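Local coordinates for uncharacterized protein YfeY (Escherichia coli, PDB 2QZB) that is of unknown function but belongs to the DUF1131 family and is probably made as a lipoprotein precursor with a signal sequence, at residues 14-18 with 19-23; 28-32 with 33-37; 50-54 with 55-59; 97-101 with 102-106; 142-145 with 146-149. One frame throughout, in Å; residues are numbered along the deposited sequence.

Contact 1: 14-18 with 19-23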
loop_
_atom_site.group_PDB
_atom_site.type_symbol
_atom_site.label_atom_id
_atom_site.label_comp_id
_atom_site.label_asym_id
_atom_site.label_seq_id
_atom_site.Cartn_x
_atom_site.Cartn_y
_atom_site.Cartn_z
ATOM N N THR A 14 -3.415 -13.776 5.915
ATOM C CA THR A 14 -3.440 -12.286 5.920
ATOM C C THR A 14 -3.628 -11.694 4.525
ATOM O O THR A 14 -2.813 -11.916 3.611
ATOM C CB THR A 14 -2.164 -11.730 6.546
ATOM O OG1 THR A 14 -1.990 -12.327 7.842
ATOM C CG2 THR A 14 -2.220 -10.182 6.671
ATOM N N LYS A 15 -4.708 -10.924 4.383
ATOM C CA LYS A 15 -4.954 -10.148 3.173
ATOM C C LYS A 15 -5.363 -8.703 3.488
ATOM O O LYS A 15 -5.939 -8.402 4.553
ATOM C CB LYS A 15 -6.063 -10.767 2.328
ATOM C CG LYS A 15 -5.921 -12.249 2.010
ATOM C CD LYS A 15 -6.640 -12.551 0.709
ATOM C CE LYS A 15 -6.522 -14.034 0.330
ATOM N NZ LYS A 15 -6.982 -14.252 -1.076
ATOM N N VAL A 16 -5.102 -7.835 2.526
ATOM C CA VAL A 16 -5.701 -6.518 2.529
ATOM C C VAL A 16 -7.175 -6.615 2.119
ATOM O O VAL A 16 -7.512 -7.191 1.084
ATOM C CB VAL A 16 -4.950 -5.587 1.567
ATOM C CG1 VAL A 16 -5.271 -4.136 1.851
ATOM C CG2 VAL A 16 -3.428 -5.858 1.664
ATOM N N SER A 17 -8.047 -6.038 2.942
ATOM C CA SER A 17 -9.490 -6.022 2.682
ATOM C C SER A 17 -10.009 -4.634 2.999
ATOM O O SER A 17 -9.270 -3.817 3.523
ATOM C CB SER A 17 -10.189 -7.045 3.576
ATOM O OG SER A 17 -10.220 -6.613 4.959
ATOM N N GLU A 18 -11.284 -4.375 2.705
ATOM C CA GLU A 18 -11.942 -3.112 3.063
ATOM C C GLU A 18 -11.719 -2.691 4.516
ATOM O O GLU A 18 -11.633 -1.495 4.784
ATOM C CB GLU A 18 -13.461 -3.197 2.814
ATOM C CG GLU A 18 -13.853 -3.375 1.355
ATOM C CD GLU A 18 -13.251 -2.302 0.479
ATOM O OE1 GLU A 18 -13.652 -1.122 0.587
ATOM O OE2 GLU A 18 -12.358 -2.634 -0.304
ATOM N N GLN A 19 -11.634 -3.672 5.415
ATOM C CA GLN A 19 -11.454 -3.482 6.866
ATOM C C GLN A 19 -10.022 -3.300 7.381
ATOM O O GLN A 19 -9.828 -2.905 8.524
ATOM C CB GLN A 19 -12.041 -4.662 7.642
ATOM C CG GLN A 19 -13.414 -5.136 7.175
ATOM C CD GLN A 19 -13.340 -6.127 5.989
ATOM O OE1 GLN A 19 -12.551 -7.090 6.001
ATOM N NE2 GLN A 19 -14.181 -5.905 4.980
ATOM N N GLY A 20 -9.021 -3.633 6.585
ATOM C CA GLY A 20 -7.640 -3.466 7.033
ATOM C C GLY A 20 -6.752 -4.556 6.483
ATOM O O GLY A 20 -6.978 -5.051 5.390
ATOM N N VAL A 21 -5.726 -4.892 7.243
ATOM C CA VAL A 21 -4.719 -5.869 6.840
ATOM C C VAL A 21 -4.710 -6.858 7.980
ATOM O O VAL A 21 -4.277 -6.538 9.084
ATOM C CB VAL A 21 -3.358 -5.220 6.618
ATOM C CG1 VAL A 21 -2.305 -6.267 6.208
ATOM C CG2 VAL A 21 -3.470 -4.118 5.554
ATOM N N GLY A 22 -5.260 -8.044 7.738
ATOM C CA GLY A 22 -5.410 -9.049 8.810
ATOM C C GLY A 22 -6.261 -8.468 9.927
ATOM O O GLY A 22 -7.408 -8.106 9.708
ATOM N N GLU A 23 -5.695 -8.339 11.120
ATOM C CA GLU A 23 -6.441 -7.784 12.245
ATOM C C GLU A 23 -6.069 -6.315 12.510
ATOM O O GLU A 23 -6.533 -5.703 13.461
ATOM C CB GLU A 23 -6.258 -8.661 13.495
ATOM C CG GLU A 23 -6.297 -10.205 13.232
ATOM C CD GLU A 23 -7.656 -10.747 12.699
ATOM O OE1 GLU A 23 -8.294 -11.557 13.411
ATOM O OE2 GLU A 23 -8.086 -10.399 11.561
#
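Gln-19 and Ser-17 meet across the two-residue loop of a small antiparallel beta hairpin, strand 16-17 turning into strand 20-21 through a type I turn from Ser-17 to Gly-20. The bend at chi2 (84°) folds the Gln-19 amide back over the turn, and the Ser-17 hydroxyl donates to its OE1 (OG to OE1 2.6 Å) from well above the plane of the amide. The same Ser-17 OG accepts from Gln-19 N at 3.3 Å, an ST turn, so one hydroxyl both gives and takes and ties the side chain to the loop it spans. The Glu-18 carboxylate turns elsewhere, to Ser-130, Gln-131 and His-132, while Trp-164 NE1 bonds to the Glu-18 carbonyl. At Gly-20 the strands pair fully: Gly-20 O takes Ser-17 N at 2.8 Å in a nearly straight bond (171° at the hydrogen), and Gly-20 N returns to Ser-17 O at 3.1 Å. Val-21 forms the next, non-hydrogen-bonded pair with Val-16. Their side chains run alongside each other in the same direction, CG1 of Val-16 being 4.1 Å from CG2 of Val-21, and both pack on strand 81-84; Val-16 also reaches strand 158-165. Gly-22 closes the bonded part with N to Lys-15 O, 3.3 Å, the donor lying above the carbonyl plane. Positive phi suits a glycine at this position. Beside it, the Thr-14 methyl CG2, anti to the backbone N, lies 3.9 Å from both Gly-22 N and Val-21 CG1.

Contact 2: 28-32 with 33-37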
loop_
_atom_site.group_PDB
_atom_site.type_symbol
_atom_site.label_atom_id
_atom_site.label_comp_id
_atom_site.label_asym_id
_atom_site.label_seq_id
_atom_site.Cartn_x
_atom_site.Cartn_y
_atom_site.Cartn_z
ATOM N N THR A 28 -7.549 -0.224 15.447
ATOM C CA THR A 28 -6.268 -0.581 16.024
ATOM C C THR A 28 -5.471 0.649 16.458
ATOM O O THR A 28 -5.157 1.501 15.651
ATOM C CB THR A 28 -5.445 -1.481 15.083
ATOM O OG1 THR A 28 -6.260 -2.572 14.628
ATOM C CG2 THR A 28 -4.237 -2.034 15.833
ATOM N N PRO A 29 -5.160 0.754 17.762
ATOM C CA PRO A 29 -4.326 1.849 18.236
ATOM C C PRO A 29 -2.968 1.860 17.547
ATOM O O PRO A 29 -2.434 0.789 17.238
ATOM C CB PRO A 29 -4.087 1.499 19.716
ATOM C CG PRO A 29 -5.156 0.569 20.090
ATOM C CD PRO A 29 -5.603 -0.137 18.850
ATOM N N LEU A 30 -2.401 3.041 17.343
ATOM C CA LEU A 30 -1.094 3.119 16.769
ATOM C C LEU A 30 -0.035 2.960 17.866
ATOM O O LEU A 30 0.607 3.915 18.276
ATOM C CB LEU A 30 -0.909 4.391 15.962
ATOM C CG LEU A 30 0.347 4.389 15.103
ATOM C CD1 LEU A 30 0.098 3.617 13.815
ATOM C CD2 LEU A 30 0.784 5.790 14.831
ATOM N N GLN A 31 0.135 1.723 18.322
ATOM C CA GLN A 31 0.994 1.450 19.470
ATOM C C GLN A 31 1.713 0.130 19.264
ATOM O O GLN A 31 1.146 -0.779 18.697
ATOM C CB GLN A 31 0.153 1.417 20.763
ATOM C CG GLN A 31 -0.402 2.814 21.169
ATOM C CD GLN A 31 0.656 3.775 21.657
ATOM O OE1 GLN A 31 0.640 4.967 21.322
ATOM N NE2 GLN A 31 1.586 3.277 22.444
ATOM N N GLU A 32 2.945 0.036 19.754
ATOM C CA GLU A 32 3.764 -1.138 19.551
ATOM C C GLU A 32 3.061 -2.456 19.867
ATOM O O GLU A 32 3.023 -3.339 19.026
ATOM C CB GLU A 32 5.094 -1.042 20.333
ATOM C CG GLU A 32 6.063 -2.144 19.900
ATOM C CD GLU A 32 7.471 -2.003 20.461
ATOM O OE1 GLU A 32 7.629 -1.678 21.658
ATOM O OE2 GLU A 32 8.411 -2.246 19.674
ATOM N N GLN A 33 2.500 -2.602 21.065
ATOM C CA GLN A 33 1.964 -3.915 21.476
ATOM C C GLN A 33 0.645 -4.271 20.781
ATOM O O GLN A 33 0.347 -5.442 20.507
ATOM C CB GLN A 33 1.859 -4.000 23.015
ATOM C CG GLN A 33 2.825 -5.035 23.677
ATOM C CD GLN A 33 4.271 -4.565 23.865
ATOM O OE1 GLN A 33 4.979 -5.097 24.711
ATOM N NE2 GLN A 33 4.707 -3.568 23.098
ATOM N N ALA A 34 -0.132 -3.248 20.447
ATOM C CA ALA A 34 -1.388 -3.456 19.715
ATOM C C ALA A 34 -1.107 -4.009 18.310
ATOM O O ALA A 34 -1.736 -4.937 17.861
ATOM C CB ALA A 34 -2.139 -2.173 19.630
ATOM N N ILE A 35 -0.149 -3.419 17.629
ATOM C CA ILE A 35 0.231 -3.869 16.286
ATOM C C ILE A 35 0.836 -5.284 16.338
ATOM O O ILE A 35 0.470 -6.142 15.554
ATOM C CB ILE A 35 1.174 -2.840 15.665
ATOM C CG1 ILE A 35 0.365 -1.594 15.332
ATOM C CG2 ILE A 35 1.990 -3.407 14.426
ATOM C CD1 ILE A 35 1.212 -0.352 15.326
ATOM N N ALA A 36 1.712 -5.529 17.301
ATOM C CA ALA A 36 2.396 -6.838 17.412
ATOM C C ALA A 36 1.384 -7.928 17.702
ATOM O O ALA A 36 1.441 -8.995 17.118
ATOM C CB ALA A 36 3.492 -6.795 18.478
ATOM N N ASP A 37 0.399 -7.625 18.544
ATOM C CA ASP A 37 -0.685 -8.561 18.799
ATOM C C ASP A 37 -1.518 -8.825 17.568
ATOM O O ASP A 37 -2.040 -9.907 17.415
ATOM C CB ASP A 37 -1.603 -8.032 19.906
ATOM C CG ASP A 37 -0.980 -8.170 21.292
ATOM O OD1 ASP A 37 -1.670 -7.799 22.268
ATOM O OD2 ASP A 37 0.194 -8.648 21.395
#
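Ile-35 N donates to Gln-31 O at 3.1 Å, nearly along the C=O axis, and so opens the bonding of helix 32-38, with Gln-31 at its N-cap. The second backbone bond repeats the i to i+4 step one residue on: Ala-36 N reaches Glu-32 O, also at 3.1 Å, with the donor tilted 17° from the carbonyl plane. Apolar contacts come from the loop ahead of the helix. The Ala-34 methyl faces the Pro-29 ring, with CB 4.1 Å from CD, and also meets Pro-29 O. Leu-30, the centre of an inverse gamma turn, sends CD1 to within 4.4 Å of Ile-35 CD1. That Ile-35 methyl lies closer still to Gln-31 O, at 3.4 Å: CG1 stands beside the backbone N (chi1 -71°), and the nearly extended chi2 carries CD1 on to the carbonyl oxygen. Among the longer side chains, extended Glu-32 passes Gln-33 at a slant; their carboxylate and amide planes are 63° apart. Around the contact, Leu-30 and Ile-35 pack on Phe-60 of strand 55-64 and Ile-72 of strand 67-73, while Ile-35 and Glu-32 touch Leu-45 of strand 44-52, seating the helix start against these three strands.

Contact 3: 50-54 with 55-59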
loop_
_atom_site.group_PDB
_atom_site.type_symbol
_atom_site.label_atom_id
_atom_site.label_comp_id
_atom_site.label_asym_id
_atom_site.label_seq_id
_atom_site.Cartn_x
_atom_site.Cartn_y
_atom_site.Cartn_z
ATOM N N LYS A 50 7.192 11.533 11.766
ATOM C CA LYS A 50 7.306 12.472 10.679
ATOM C C LYS A 50 6.295 13.566 10.887
ATOM O O LYS A 50 5.461 13.532 11.792
ATOM C CB LYS A 50 7.051 11.800 9.324
ATOM C CG LYS A 50 5.663 11.161 9.261
ATOM C CD LYS A 50 5.321 10.653 7.887
ATOM C CE LYS A 50 3.892 10.113 7.914
ATOM N NZ LYS A 50 3.529 9.535 6.599
ATOM N N THR A 51 6.366 14.512 9.974
ATOM C CA THR A 51 5.578 15.713 9.995
ATOM C C THR A 51 4.320 15.476 9.144
ATOM O O THR A 51 4.405 14.888 8.062
ATOM C CB THR A 51 6.505 16.834 9.479
ATOM O OG1 THR A 51 7.087 17.506 10.606
ATOM C CG2 THR A 51 5.829 17.765 8.596
ATOM N N ALA A 52 3.161 15.898 9.674
ATOM C CA ALA A 52 1.851 15.859 8.972
ATOM C C ALA A 52 0.884 16.921 9.537
ATOM O O ALA A 52 0.708 17.009 10.752
ATOM C CB ALA A 52 1.243 14.493 9.099
ATOM N N ASN A 53 0.285 17.738 8.664
ATOM C CA ASN A 53 -0.788 18.707 9.039
ATOM C C ASN A 53 -0.508 19.621 10.230
ATOM O O ASN A 53 -1.348 19.765 11.136
ATOM C CB ASN A 53 -2.108 17.973 9.286
ATOM C CG ASN A 53 -2.625 17.258 8.052
ATOM O OD1 ASN A 53 -2.628 17.811 6.941
ATOM N ND2 ASN A 53 -3.065 16.013 8.238
ATOM N N GLY A 54 0.673 20.225 10.234
ATOM C CA GLY A 54 1.080 21.116 11.306
ATOM C C GLY A 54 1.369 20.391 12.603
ATOM O O GLY A 54 1.350 20.994 13.661
ATOM N N ASN A 55 1.648 19.096 12.520
ATOM C CA ASN A 55 2.143 18.350 13.691
ATOM C C ASN A 55 3.102 17.201 13.355
ATOM O O ASN A 55 3.496 17.016 12.207
ATOM C CB ASN A 55 0.986 17.862 14.572
ATOM C CG ASN A 55 1.276 18.051 16.052
ATOM O OD1 ASN A 55 2.337 17.629 16.550
ATOM N ND2 ASN A 55 0.349 18.704 16.765
ATOM N N VAL A 56 3.491 16.448 14.369
ATOM C CA VAL A 56 4.357 15.305 14.189
ATOM C C VAL A 56 3.532 14.052 14.460
ATOM O O VAL A 56 2.840 13.976 15.481
ATOM C CB VAL A 56 5.602 15.394 15.120
ATOM C CG1 VAL A 56 6.235 14.016 15.371
ATOM C CG2 VAL A 56 6.634 16.366 14.521
ATOM N N VAL A 57 3.570 13.095 13.533
ATOM C CA VAL A 57 2.873 11.803 13.745
ATOM C C VAL A 57 3.859 10.633 13.790
ATOM O O VAL A 57 4.920 10.663 13.153
ATOM C CB VAL A 57 1.816 11.469 12.658
ATOM C CG1 VAL A 57 0.615 12.437 12.715
ATOM C CG2 VAL A 57 2.435 11.427 11.262
ATOM N N ARG A 58 3.463 9.593 14.514
ATOM C CA ARG A 58 4.225 8.394 14.587
ATOM C C ARG A 58 3.830 7.463 13.445
ATOM O O ARG A 58 2.695 7.529 12.920
ATOM C CB ARG A 58 3.993 7.753 15.935
ATOM C CG ARG A 58 4.477 8.642 17.112
ATOM C CD ARG A 58 3.676 8.421 18.395
ATOM N NE ARG A 58 3.694 7.020 18.811
ATOM C CZ ARG A 58 2.650 6.190 18.735
ATOM N NH1 ARG A 58 1.468 6.617 18.269
ATOM N NH2 ARG A 58 2.792 4.927 19.135
ATOM N N PHE A 59 4.802 6.665 13.016
ATOM C CA PHE A 59 4.549 5.541 12.114
ATOM C C PHE A 59 5.330 4.297 12.562
ATOM O O PHE A 59 6.264 4.426 13.372
ATOM C CB PHE A 59 4.827 5.902 10.642
ATOM C CG PHE A 59 6.268 6.130 10.309
ATOM C CD1 PHE A 59 6.810 7.398 10.367
ATOM C CD2 PHE A 59 7.061 5.086 9.875
ATOM C CE1 PHE A 59 8.137 7.611 10.045
ATOM C CE2 PHE A 59 8.386 5.268 9.577
ATOM C CZ PHE A 59 8.938 6.554 9.629
#
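Lys-50 and Val-57 exchange two backbone hydrogen bonds, Val-57 N to Lys-50 O at 2.6 Å and Lys-50 N to Val-57 O at 2.8 Å. A second reciprocal pair joins Ala-52 and Asn-55: Ala-52 N meets Asn-55 O at 2.8 Å with 170° at the hydrogen, whereas Asn-55 N reaches Ala-52 O from above the carbonyl plane, at 2.9 Å. Within the second strand, the Asn-55 amide is held by its own neighbour, since Val-56 N donates to OD1 at 2.7 Å, in the carbonyl plane and on a lone pair. These bonds define a two-residue beta hairpin between strands 44-52 and 55-64, closed by a type I' turn from Ala-52 to Asn-55; Asn-53 and Gly-54 both have the positive phi that this turn requires. Thr-51 and Val-56 form the non-hydrogen-bonded pair, their side chains crossing at about a right angle. On the face of Lys-50, Ala-52 and Val-57, the methyl CG2 of Val-57 touches both neighbours, 3.8 Å from Lys-50 CG and 3.9 Å from Ala-52 CB. The lysine chain runs extended from there, with NZ making a weak bond to Asn-73, and its CG also lies 4.1 Å from Phe-59 CD1.

Contact 4: 97-101 with 102-106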
loop_
_atom_site.group_PDB
_atom_site.type_symbol
_atom_site.label_atom_id
_atom_site.label_comp_id
_atom_site.label_asym_id
_atom_site.label_seq_id
_atom_site.Cartn_x
_atom_site.Cartn_y
_atom_site.Cartn_z
ATOM N N ILE A 97 1.542 -8.046 -5.067
ATOM C CA ILE A 97 2.791 -7.466 -5.549
ATOM C C ILE A 97 3.244 -8.275 -6.765
ATOM O O ILE A 97 3.251 -9.494 -6.718
ATOM C CB ILE A 97 3.856 -7.466 -4.424
ATOM C CG1 ILE A 97 3.318 -6.758 -3.179
ATOM C CG2 ILE A 97 5.163 -6.839 -4.873
ATOM C CD1 ILE A 97 3.144 -5.303 -3.323
ATOM N N GLY A 98 3.586 -7.585 -7.851
ATOM C CA GLY A 98 3.852 -8.249 -9.083
ATOM C C GLY A 98 2.706 -8.390 -10.077
ATOM O O GLY A 98 2.964 -8.708 -11.229
ATOM N N THR A 99 1.448 -8.146 -9.675
ATOM C CA THR A 99 0.342 -8.244 -10.637
ATOM C C THR A 99 0.639 -7.269 -11.791
ATOM O O THR A 99 0.999 -6.135 -11.535
ATOM C CB THR A 99 -1.006 -7.926 -9.972
ATOM O OG1 THR A 99 -1.264 -8.941 -9.003
ATOM C CG2 THR A 99 -2.207 -7.909 -11.008
ATOM N N PRO A 100 0.517 -7.719 -13.058
ATOM C CA PRO A 100 0.697 -6.817 -14.198
ATOM C C PRO A 100 -0.412 -5.740 -14.267
ATOM O O PRO A 100 -1.575 -6.012 -14.000
ATOM C CB PRO A 100 0.644 -7.754 -15.416
ATOM C CG PRO A 100 1.018 -9.167 -14.824
ATOM C CD PRO A 100 0.285 -9.114 -13.491
ATOM N N PHE A 101 -0.034 -4.516 -14.587
ATOM C CA PHE A 101 -1.041 -3.465 -14.830
ATOM C C PHE A 101 -2.178 -3.911 -15.780
ATOM O O PHE A 101 -3.366 -3.709 -15.483
ATOM C CB PHE A 101 -0.310 -2.245 -15.419
ATOM C CG PHE A 101 -1.195 -1.056 -15.661
ATOM C CD1 PHE A 101 -1.481 -0.160 -14.629
ATOM C CD2 PHE A 101 -1.683 -0.786 -16.946
ATOM C CE1 PHE A 101 -2.291 0.963 -14.843
ATOM C CE2 PHE A 101 -2.481 0.333 -17.184
ATOM C CZ PHE A 101 -2.803 1.207 -16.136
ATOM N N SER A 102 -1.787 -4.522 -16.907
ATOM C CA SER A 102 -2.679 -4.971 -17.997
ATOM C C SER A 102 -3.648 -6.080 -17.602
ATOM O O SER A 102 -4.662 -6.315 -18.305
ATOM C CB SER A 102 -1.827 -5.441 -19.178
ATOM O OG SER A 102 -0.947 -6.487 -18.771
ATOM N N ASP A 103 -3.369 -6.730 -16.464
ATOM C CA ASP A 103 -4.318 -7.663 -15.848
ATOM C C ASP A 103 -5.555 -6.916 -15.261
ATOM O O ASP A 103 -6.656 -7.473 -15.106
ATOM C CB ASP A 103 -3.599 -8.464 -14.731
ATOM C CG ASP A 103 -2.898 -9.731 -15.253
ATOM O OD1 ASP A 103 -2.781 -9.905 -16.478
ATOM O OD2 ASP A 103 -2.457 -10.569 -14.435
ATOM N N LEU A 104 -5.364 -5.653 -14.916
ATOM C CA LEU A 104 -6.391 -4.939 -14.148
ATOM C C LEU A 104 -7.043 -3.808 -14.880
ATOM O O LEU A 104 -8.226 -3.561 -14.665
ATOM C CB LEU A 104 -5.802 -4.390 -12.838
ATOM C CG LEU A 104 -5.155 -5.470 -11.980
ATOM C CD1 LEU A 104 -4.333 -4.816 -10.895
ATOM C CD2 LEU A 104 -6.200 -6.439 -11.418
ATOM N N TYR A 105 -6.271 -3.114 -15.715
ATOM C CA TYR A 105 -6.722 -1.878 -16.372
ATOM C C TYR A 105 -6.402 -1.906 -17.852
ATOM O O TYR A 105 -5.321 -2.331 -18.250
ATOM C CB TYR A 105 -6.104 -0.617 -15.749
ATOM C CG TYR A 105 -6.268 -0.538 -14.246
ATOM C CD1 TYR A 105 -7.488 -0.214 -13.684
ATOM C CD2 TYR A 105 -5.204 -0.859 -13.397
ATOM C CE1 TYR A 105 -7.664 -0.162 -12.298
ATOM C CE2 TYR A 105 -5.369 -0.844 -11.983
ATOM C CZ TYR A 105 -6.593 -0.464 -11.457
ATOM O OH TYR A 105 -6.766 -0.418 -10.097
ATOM N N SER A 106 -7.356 -1.460 -18.660
ATOM C CA SER A 106 -7.125 -1.300 -20.094
ATOM C C SER A 106 -6.509 0.047 -20.407
ATOM O O SER A 106 -5.938 0.240 -21.482
ATOM C CB SER A 106 -8.415 -1.485 -20.877
ATOM O OG SER A 106 -9.229 -0.358 -20.810
#
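Phe-101 O takes two backbone donors at once, Leu-104 N at 2.8 Å and Tyr-105 N at 3.0 Å. The two arrive differently: Tyr-105 N lies nearly in line with the C=O bond, while Leu-104 N stands above the carbonyl plane. Pro-100 O is satisfied one residue earlier by Asp-103 N at 3.1 Å, likewise from above the plane and less straight, with 141° at the hydrogen. Backbone bonds also link Gly-98 and Thr-99 with Val-159, and Phe-101 with Trp-157. Three hydroxyls find partners outside the turn: Thr-99 OG1 bonds to Lys-96 O, Tyr-105 OH to Lys-126 O, and Ser-102 OG makes a weak bond to Lys-155 O. The Asp-103 carboxylate lies against the Pro-100 ring, OD2 being 3.2 Å from CD.

Apolar groups complete the contact. Thr-99 turns its methyl CG2 to Leu-104 CD1, 3.8 Å away, with the two side chains crossing at about a right angle. Phe-101 and Tyr-105 form an oblique aromatic pair, centroids 5.4 Å apart and planes at 42°. Phe-101 CG is anti to the backbone N (chi1 -177°), which brings the ring to Tyr-105, whose CB makes a CH-pi contact over one face of the Phe-101 ring, 4.2 Å from its centroid. Phe-101 further meets Phe-137 edge-to-face, and the side chains of Phe-101 and Tyr-105 both touch Cys-125. With two i to i+3 bonds and one i to i+4 bond, the geometry is that of a short, weakly bonded helical turn mixing 3-10 and alpha-helical bonding, laid by its aromatic side on strands 123-126 and 133-138.

Contact 5: 142-145 with 146-149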
loop_
_atom_site.group_PDB
_atom_site.type_symbol
_atom_site.label_atom_id
_atom_site.label_comp_id
_atom_site.label_asym_id
_atom_site.label_seq_id
_atom_site.Cartn_x
_atom_site.Cartn_y
_atom_site.Cartn_z
ATOM N N ARG A 142 8.954 6.535 -19.052
ATOM C CA ARG A 142 9.026 7.008 -20.417
ATOM C C ARG A 142 8.299 8.348 -20.428
ATOM O O ARG A 142 7.293 8.500 -19.740
ATOM C CB ARG A 142 8.321 6.016 -21.326
ATOM C CG ARG A 142 8.879 5.895 -22.709
ATOM C CD ARG A 142 8.713 4.461 -23.219
ATOM N NE ARG A 142 9.895 3.673 -22.891
ATOM C CZ ARG A 142 9.901 2.407 -22.485
ATOM N NH1 ARG A 142 8.774 1.716 -22.307
ATOM N NH2 ARG A 142 11.068 1.836 -22.225
ATOM N N GLY A 143 8.832 9.319 -21.177
ATOM C CA GLY A 143 8.240 10.664 -21.291
ATOM C C GLY A 143 8.562 11.613 -20.144
ATOM O O GLY A 143 9.319 11.248 -19.235
ATOM N N PRO A 144 7.994 12.848 -20.180
ATOM C CA PRO A 144 8.122 13.868 -19.126
ATOM C C PRO A 144 7.854 13.323 -17.736
ATOM O O PRO A 144 7.036 12.420 -17.568
ATOM C CB PRO A 144 7.055 14.895 -19.496
ATOM C CG PRO A 144 6.981 14.811 -20.984
ATOM C CD PRO A 144 7.190 13.346 -21.313
ATOM N N GLU A 145 8.535 13.891 -16.754
ATOM C CA GLU A 145 8.591 13.331 -15.413
ATOM C C GLU A 145 7.430 13.759 -14.486
ATOM O O GLU A 145 7.190 13.129 -13.458
ATOM C CB GLU A 145 9.961 13.680 -14.817
ATOM C CG GLU A 145 10.385 12.914 -13.576
ATOM C CD GLU A 145 11.896 12.824 -13.463
ATOM O OE1 GLU A 145 12.523 12.276 -14.407
ATOM O OE2 GLU A 145 12.450 13.303 -12.441
ATOM N N GLY A 146 6.701 14.810 -14.856
ATOM C CA GLY A 146 5.678 15.376 -13.973
ATOM C C GLY A 146 4.267 14.898 -14.276
ATOM O O GLY A 146 3.302 15.372 -13.675
ATOM N N LEU A 147 4.167 13.953 -15.206
ATOM C CA LEU A 147 2.900 13.364 -15.643
ATOM C C LEU A 147 2.893 11.844 -15.430
ATOM O O LEU A 147 3.959 11.237 -15.300
ATOM C CB LEU A 147 2.735 13.615 -17.144
ATOM C CG LEU A 147 2.860 15.044 -17.656
ATOM C CD1 LEU A 147 2.984 15.009 -19.181
ATOM C CD2 LEU A 147 1.664 15.867 -17.206
ATOM N N MET A 148 1.702 11.230 -15.409
ATOM C CA MET A 148 1.591 9.782 -15.572
ATOM C C MET A 148 2.122 9.423 -16.952
ATOM O O MET A 148 1.787 10.093 -17.914
ATOM C CB MET A 148 0.123 9.326 -15.500
ATOM C CG MET A 148 -0.416 9.028 -14.133
ATOM S SD MET A 148 -1.789 7.873 -14.248
ATOM C CE MET A 148 -3.024 8.814 -15.173
ATOM N N PRO A 149 2.958 8.366 -17.066
ATOM C CA PRO A 149 3.274 7.810 -18.393
ATOM C C PRO A 149 2.031 7.256 -19.133
ATOM O O PRO A 149 0.990 7.001 -18.512
ATOM C CB PRO A 149 4.244 6.664 -18.082
ATOM C CG PRO A 149 4.757 6.934 -16.762
ATOM C CD PRO A 149 3.665 7.643 -16.001
HETATM O O HOH W 1 5.175 10.617 -18.151
#
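Leu-147 and Pro-144 meet through apolar carbons, the leucine methyl CD1 lying 4.1 Å from Pro-144 CB, across a reverse turn whose middle residues are Glu-145 and Gly-146. Those two and Leu-147 contribute most to the buried surface. The backbone angles of Glu-145 and Gly-146 are close to those of a type I turn, and Pro-144 CA and Leu-147 CA come to 6.3 Å of each other, evidence of a real chain reversal; the runs on its two sides point 160° apart. Glu-145 gives mainly its backbone and CB to the turn. Its CG is anti to the backbone N (chi1 -165°) and the extended chain carries the carboxylate away, while its carbonyl takes Lys-114 NZ. Gly-146 adds main chain alone.

At Leu-147 the carbonyl joins the closure through water 1, which sits 2.7 Å from Pro-144 O and 3.2 Å from Leu-147 O and can donate to each; since more acceptors than protons lie within its reach, how it shares them is unsettled. Pro-144 O also accepts from Trp-141 NE1. Farther down, Pro-149 CB touches Arg-142 O at 3.9 Å, which narrows the mouth of the loop. The whole contact belongs to the exposed connection between strand 133-138 and helix 151-154, where Pro-149 packs inward on Trp-141, Trp-157 and Val-123 of strand 123-126, and Met-148 reaches Cys-112 of strand 112-114.

Overall arrangement
From the N terminus the five contacts follow in series, none nesting within or crossing another; contacts 1, 3 and 5 turn the chain back, while contacts 2 and 4 begin helices. Contact 1, the small hairpin, packs on strands 81-84 and 158-165. Contact 2, touching it through Glu-23 and Thr-28, sets helix 32-38 on strands 44-52, 55-64 and 67-73. Contact 3 closes the hairpin at one edge of the large antiparallel sheet, and Arg-58 there probably hydrogen-bonds Leu-30 O of contact 2. Contact 4 lies on strands 123-126 and 133-138, contact 5 beside 112-114 and 123-126, their nearest atoms about 7 Å apart. Contacts 2 and 5 lie on opposite sides of the chain's centre.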